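Local structure of uncharacterized protein (Thermus thermophilus HB8, 6SCE) at residues K71-A76 against A93-G98; P126-R131 against A353-R358. The protein is a DNA nuclease activated by cyclic oligoadenylate, apparently through its CARF domains, and so probably serves type III CRISPR defence. All blocks are in the same frame, centred on the assembly; numbering follows the deposited sequence. Where two conformers were deposited one is given.

Contact 1 of 2, residues K71-A76 against A93-G98; sequences KGLEEA and AVRFLG
Within the N-terminal CARF-like Rossmann fold, G72 and L73, in the loop between strands 64-67 and 81-84, pack on R95 and F96 of helix 90-100. The closest backbones are those of L73 and F96, whose CA atoms lie 6.9 Å apart. G72 presents bare backbone to the aromatic ring: its CA is 3.7 Å from F96 CZ, and its carbonyl oxygen sits over one ring face. A CB on G72 would fall 2.3 Å from F96 CZ, so the close approach depends on the absence of a side chain. L73 turns CG anti to its carbonyl carbon (chi1 -56°) and splits its methyls between two partners. CD1 lies over one face of the R95 guanidinium, 3.4 Å from R95 NH2, where the two side chains cross at about a right angle; CD2 meets F96 CD1 obliquely at 4.0 Å. R95 NH1 is hydrogen-bonded to Y91 OH, and F96 takes the edge-to-face partner Y37. Beside these contacts, E74 O accepts a hydrogen bond from H99 NE2. Across the pair itself the join is thus one of van der Waals packing: L73 covers the flat, weakly polar face of the guanidinium and leaves R95 NH1 to its hydroxyl partner.

Contact 2 of 2, residues P126-R131 against A353-R358; sequences PREEER and ALREVR
The charged contact joins E128, just ahead of strand 129-132, to R358 on helix 354-370. R358 NH1 donates to E128 OE1 over 3.0 Å with an N-H...O angle of 169°, a nearly straight salt-bridge bond. The acceptor lies in the guanidinium plane; the donor comes to the syn side of OE1, tilted out of the carboxylate plane, and the two planes stand 41° apart. E128 OE2 stays 3.3 Å from R358 NH1, which therefore sits near both carboxylate oxygens. R358 reaches there with CG anti to its backbone N (chi1 -172°) and a bend at chi3, and its NE and NH2 hydrogen-bond to residues next to the segments, which helps fix the group's rotation. With an alanine here, the E128 carboxylate would probably lose its salt-bridge mate and be freer to turn.

Carbon contacts flank the bridge. R355 slides past E128 in the opposite direction, bringing R355 CD to 3.1 Å from E128 OE1, while L354 CD2 lies 3.8 Å from E128 OE2.

Looser attraction completes the set: at 4.4 Å, R355 NE and E128 OE1 attract but are too far apart for an ion pair in contact. E130 OE1 is 4.6 Å from R355 NH1, while E130 OE2 is held in a salt bridge by R120.

Polar pairing beside the edge strand 129-132 joins the two CARF-like Rossmann domains, probably much as two CARF subunits pair in dimeric relatives.

In the fold
From the N terminus, the chain builds strands 5-10, 33-38 and 64-67 before contact 1 closes a short loop of 16 residues, which holds strand 81-84, onto helix 90-100. The chain then adds strands 105-111 and 120-125 and opens contact 2 at the sheet's outer strand, 129-132; this closes only after 221 residues, when helix 354-370 returns from the second such sheet. The contacts run in series, neither nested nor crossing, with centres about 19 Å apart and no touch between them. Contact 1 is internal to the first Rossmann domain, whereas contact 2 bridges the two domains. Helix 384-393 relates them: L388 meets V94 and L97 from segment 93-98 and L354 from segment 353-358.

Contact 1 of 2, residues K71-A76 against A93-G98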
loop_
_atom_site.group_PDB
_atom_site.type_symbol
_atom_site.label_atom_id
_atom_site.label_comp_id
_atom_site.label_asym_id
_atom_site.label_seq_id
_atom_site.Cartn_x
_atom_site.Cartn_y
_atom_site.Cartn_z
ATOM N N LYS A 71 -7.371 25.593 -8.278
ATOM C CA LYS A 71 -8.112 26.191 -9.387
ATOM C C LYS A 71 -9.403 25.445 -9.692
ATOM O O LYS A 71 -10.312 25.995 -10.299
ATOM C CB LYS A 71 -7.232 26.306 -10.638
ATOM C CG LYS A 71 -6.177 27.402 -10.527
ATOM C CD LYS A 71 -6.845 28.772 -10.400
ATOM N N GLY A 72 -9.504 24.196 -9.250
ATOM C CA GLY A 72 -10.731 23.449 -9.394
ATOM C C GLY A 72 -11.809 23.890 -8.450
ATOM O O GLY A 72 -12.966 23.505 -8.612
ATOM N N LEU A 73 -11.440 24.683 -7.435
ATOM C CA LEU A 73 -12.409 25.280 -6.515
ATOM C C LEU A 73 -12.795 26.706 -6.942
ATOM O O LEU A 73 -12.579 27.689 -6.218
ATOM C CB LEU A 73 -11.839 25.276 -5.088
ATOM C CG LEU A 73 -11.432 23.893 -4.588
ATOM C CD1 LEU A 73 -10.842 23.991 -3.183
ATOM C CD2 LEU A 73 -12.602 22.923 -4.597
ATOM N N GLU A 74 -13.395 26.806 -8.122
ATOM C CA GLU A 74 -13.861 28.086 -8.694
ATOM C C GLU A 74 -15.130 27.801 -9.488
ATOM O O GLU A 74 -15.479 26.644 -9.715
ATOM C CB GLU A 74 -12.792 28.696 -9.593
ATOM C CG GLU A 74 -11.506 29.008 -8.839
ATOM C CD GLU A 74 -10.480 29.811 -9.617
ATOM O OE1 GLU A 74 -10.646 29.972 -10.851
ATOM O OE2 GLU A 74 -9.490 30.266 -8.980
ATOM N N GLU A 75 -15.832 28.848 -9.896
ATOM C CA GLU A 75 -17.035 28.666 -10.680
ATOM C C GLU A 75 -16.697 28.041 -12.047
ATOM O O GLU A 75 -15.629 28.269 -12.604
ATOM C CB GLU A 75 -17.824 29.988 -10.842
ATOM C CG GLU A 75 -17.074 31.142 -11.477
ATOM C CD GLU A 75 -16.338 32.018 -10.460
ATOM O OE1 GLU A 75 -15.322 31.550 -9.894
ATOM O OE2 GLU A 75 -16.775 33.171 -10.240
ATOM N N ALA A 76 -17.613 27.234 -12.564
ATOM C CA ALA A 76 -17.464 26.691 -13.915
ATOM C C ALA A 76 -17.651 27.793 -14.943
ATOM O O ALA A 76 -18.403 28.729 -14.709
ATOM C CB ALA A 76 -18.485 25.586 -14.154
ATOM N N ALA A 93 -10.992 14.569 -3.407
ATOM C CA ALA A 93 -12.349 14.156 -3.735
ATOM C C ALA A 93 -13.328 14.783 -2.750
ATOM O O ALA A 93 -14.387 15.309 -3.135
ATOM C CB ALA A 93 -12.475 12.650 -3.723
ATOM N N VAL A 94 -12.976 14.740 -1.477
ATOM C CA VAL A 94 -13.863 15.301 -0.477
ATOM C C VAL A 94 -14.062 16.812 -0.686
ATOM O O VAL A 94 -15.206 17.299 -0.634
ATOM C CB VAL A 94 -13.354 15.033 0.933
ATOM C CG1 VAL A 94 -14.120 15.861 1.950
ATOM C CG2 VAL A 94 -13.470 13.553 1.264
ATOM N N ARG A 95 -12.974 17.523 -0.915
ATOM C CA ARG A 95 -13.039 18.984 -1.123
ATOM C C ARG A 95 -13.778 19.371 -2.407
ATOM O O ARG A 95 -14.628 20.273 -2.398
ATOM C CB ARG A 95 -11.664 19.577 -1.105
ATOM C CG ARG A 95 -11.067 19.448 0.307
ATOM C CD ARG A 95 -9.917 20.340 0.563
ATOM N NE ARG A 95 -10.311 21.743 0.421
ATOM C CZ ARG A 95 -9.450 22.731 0.292
ATOM N NH1 ARG A 95 -8.149 22.495 0.340
ATOM N NH2 ARG A 95 -9.898 23.971 0.110
ATOM N N PHE A 96 -13.502 18.652 -3.495
ATOM C CA PHE A 96 -14.232 18.871 -4.739
ATOM C C PHE A 96 -15.699 18.534 -4.595
ATOM O O PHE A 96 -16.540 19.237 -5.144
ATOM C CB PHE A 96 -13.635 18.055 -5.889
ATOM C CG PHE A 96 -12.546 18.757 -6.616
ATOM C CD1 PHE A 96 -11.467 19.298 -5.925
ATOM C CD2 PHE A 96 -12.572 18.873 -8.000
ATOM C CE1 PHE A 96 -10.452 19.942 -6.589
ATOM C CE2 PHE A 96 -11.556 19.534 -8.663
ATOM C CZ PHE A 96 -10.479 20.045 -7.961
ATOM N N LEU A 97 -16.038 17.482 -3.854
ATOM C CA LEU A 97 -17.444 17.137 -3.715
ATOM C C LEU A 97 -18.183 18.285 -3.014
ATOM O O LEU A 97 -19.301 18.632 -3.420
ATOM C CB LEU A 97 -17.654 15.877 -2.930
ATOM C CG LEU A 97 -19.096 15.459 -2.649
ATOM C CD1 LEU A 97 -19.873 15.216 -3.933
ATOM C CD2 LEU A 97 -19.092 14.231 -1.770
ATOM N N GLY A 98 -17.564 18.869 -1.986
ATOM C CA GLY A 98 -18.198 20.025 -1.291
ATOM C C GLY A 98 -18.523 21.163 -2.260
ATOM O O GLY A 98 -19.591 21.744 -2.203
#

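Contact 2 of 2, residues P126-R131 against A353-R358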
loop_
_atom_site.group_PDB
_atom_site.type_symbol
_atom_site.label_atom_id
_atom_site.label_comp_id
_atom_site.label_asym_id
_atom_site.label_seq_id
_atom_site.Cartn_x
_atom_site.Cartn_y
_atom_site.Cartn_z
ATOM N N PRO A 126 -26.364 15.460 -9.673
ATOM C CA PRO A 126 -27.399 15.947 -8.751
ATOM C C PRO A 126 -28.230 14.835 -8.121
ATOM O O PRO A 126 -28.954 15.078 -7.169
ATOM C CB PRO A 126 -28.271 16.845 -9.662
ATOM C CG PRO A 126 -28.132 16.258 -11.013
ATOM C CD PRO A 126 -26.707 15.727 -11.080
ATOM N N ARG A 127 -28.124 13.623 -8.635
ATOM C CA ARG A 127 -28.897 12.514 -8.106
ATOM C C ARG A 127 -27.981 11.342 -7.849
ATOM O O ARG A 127 -27.076 11.084 -8.629
ATOM C CB ARG A 127 -29.966 12.082 -9.101
ATOM C CG ARG A 127 -31.158 13.023 -9.154
ATOM C CD ARG A 127 -32.180 12.539 -10.182
ATOM N NE ARG A 127 -31.619 12.535 -11.536
ATOM C CZ ARG A 127 -31.421 13.620 -12.291
ATOM N NH1 ARG A 127 -31.737 14.838 -11.850
ATOM N NH2 ARG A 127 -30.889 13.487 -13.503
ATOM N N GLU A 128 -28.241 10.617 -6.777
ATOM C CA GLU A 128 -27.514 9.381 -6.503
ATOM C C GLU A 128 -27.989 8.246 -7.383
ATOM O O GLU A 128 -29.137 7.831 -7.310
ATOM C CB GLU A 128 -27.630 8.987 -5.030
ATOM C CG GLU A 128 -26.764 9.852 -4.133
ATOM C CD GLU A 128 -26.371 9.136 -2.853
ATOM O OE1 GLU A 128 -27.281 8.548 -2.221
ATOM O OE2 GLU A 128 -25.157 9.163 -2.506
ATOM N N GLU A 129 -27.080 7.733 -8.207
ATOM C CA GLU A 129 -27.394 6.702 -9.184
ATOM C C GLU A 129 -26.130 5.892 -9.324
ATOM O O GLU A 129 -25.037 6.425 -9.197
ATOM C CB GLU A 129 -27.696 7.301 -10.564
ATOM C CG GLU A 129 -29.021 8.026 -10.706
ATOM C CD GLU A 129 -29.139 8.767 -12.029
ATOM O OE1 GLU A 129 -28.309 8.525 -12.941
ATOM O OE2 GLU A 129 -30.058 9.599 -12.147
ATOM N N GLU A 130 -26.269 4.620 -9.631
ATOM C CA GLU A 130 -25.114 3.787 -9.894
ATOM C C GLU A 130 -25.411 3.002 -11.181
ATOM O O GLU A 130 -26.568 2.663 -11.433
ATOM C CB GLU A 130 -24.927 2.894 -8.671
ATOM C CG GLU A 130 -23.954 1.753 -8.804
ATOM C CD GLU A 130 -24.060 0.788 -7.642
ATOM O OE1 GLU A 130 -24.349 1.228 -6.511
ATOM O OE2 GLU A 130 -23.856 -0.415 -7.860
ATOM N N ARG A 131 -24.412 2.778 -12.033
ATOM C CA ARG A 131 -24.574 1.914 -13.199
ATOM C C ARG A 131 -23.291 1.133 -13.485
ATOM O O ARG A 131 -22.183 1.628 -13.226
ATOM C CB ARG A 131 -25.001 2.728 -14.435
ATOM C CG ARG A 131 -23.939 3.625 -15.047
ATOM C CD ARG A 131 -24.421 4.261 -16.351
ATOM N NE ARG A 131 -25.238 5.443 -16.105
ATOM C CZ ARG A 131 -24.958 6.668 -16.534
ATOM N NH1 ARG A 131 -25.777 7.661 -16.225
ATOM N NH2 ARG A 131 -23.879 6.904 -17.279
ATOM N N ALA A 353 -19.780 0.548 -1.985
ATOM C CA ALA A 353 -20.963 0.760 -1.134
ATOM C C ALA A 353 -20.923 2.042 -0.296
ATOM O O ALA A 353 -20.969 2.010 0.930
ATOM C CB ALA A 353 -21.195 -0.448 -0.269
ATOM N N LEU A 354 -20.845 3.161 -1.009
ATOM C CA LEU A 354 -20.805 4.489 -0.430
ATOM C C LEU A 354 -22.027 4.690 0.470
ATOM O O LEU A 354 -21.916 5.152 1.592
ATOM C CB LEU A 354 -20.812 5.498 -1.554
ATOM C CG LEU A 354 -20.845 6.962 -1.189
ATOM C CD1 LEU A 354 -20.284 7.800 -2.328
ATOM C CD2 LEU A 354 -22.245 7.437 -0.812
ATOM N N ARG A 355 -23.203 4.310 -0.020
ATOM C CA ARG A 355 -24.425 4.560 0.767
ATOM C C ARG A 355 -24.531 3.703 2.010
ATOM O O ARG A 355 -25.086 4.153 3.028
ATOM C CB ARG A 355 -25.658 4.409 -0.116
ATOM C CG ARG A 355 -25.735 5.524 -1.157
ATOM C CD ARG A 355 -26.966 5.450 -2.074
ATOM N NE ARG A 355 -27.016 4.242 -2.902
ATOM C CZ ARG A 355 -27.645 3.107 -2.567
ATOM N NH1 ARG A 355 -27.633 2.068 -3.398
ATOM N NH2 ARG A 355 -28.292 2.988 -1.409
ATOM N N GLU A 356 -23.988 2.492 1.963
ATOM C CA GLU A 356 -23.902 1.664 3.159
ATOM C C GLU A 356 -23.027 2.286 4.229
ATOM O O GLU A 356 -23.362 2.264 5.410
ATOM C CB GLU A 356 -23.398 0.258 2.849
ATOM C CG GLU A 356 -24.360 -0.542 1.975
ATOM C CD GLU A 356 -23.902 -1.963 1.729
ATOM O OE1 GLU A 356 -22.940 -2.409 2.380
ATOM O OE2 GLU A 356 -24.520 -2.653 0.891
ATOM N N VAL A 357 -21.874 2.831 3.845
ATOM C CA VAL A 357 -21.026 3.477 4.839
ATOM C C VAL A 357 -21.766 4.646 5.490
ATOM O O VAL A 357 -21.767 4.792 6.717
ATOM C CB VAL A 357 -19.689 3.995 4.239
ATOM C CG1 VAL A 357 -18.907 4.707 5.323
ATOM C CG2 VAL A 357 -18.879 2.852 3.657
ATOM N N ARG A 358 -22.365 5.488 4.656
ATOM C CA ARG A 358 -23.096 6.652 5.117
ATOM C C ARG A 358 -24.203 6.240 6.095
ATOM O O ARG A 358 -24.331 6.806 7.179
ATOM C CB ARG A 358 -23.699 7.421 3.938
ATOM C CG ARG A 358 -24.327 8.768 4.324
ATOM C CD ARG A 358 -25.180 9.328 3.188
ATOM N NE ARG A 358 -26.162 8.304 2.827
ATOM C CZ ARG A 358 -26.653 8.078 1.609
ATOM N NH1 ARG A 358 -26.304 8.812 0.573
ATOM N NH2 ARG A 358 -27.523 7.085 1.435
#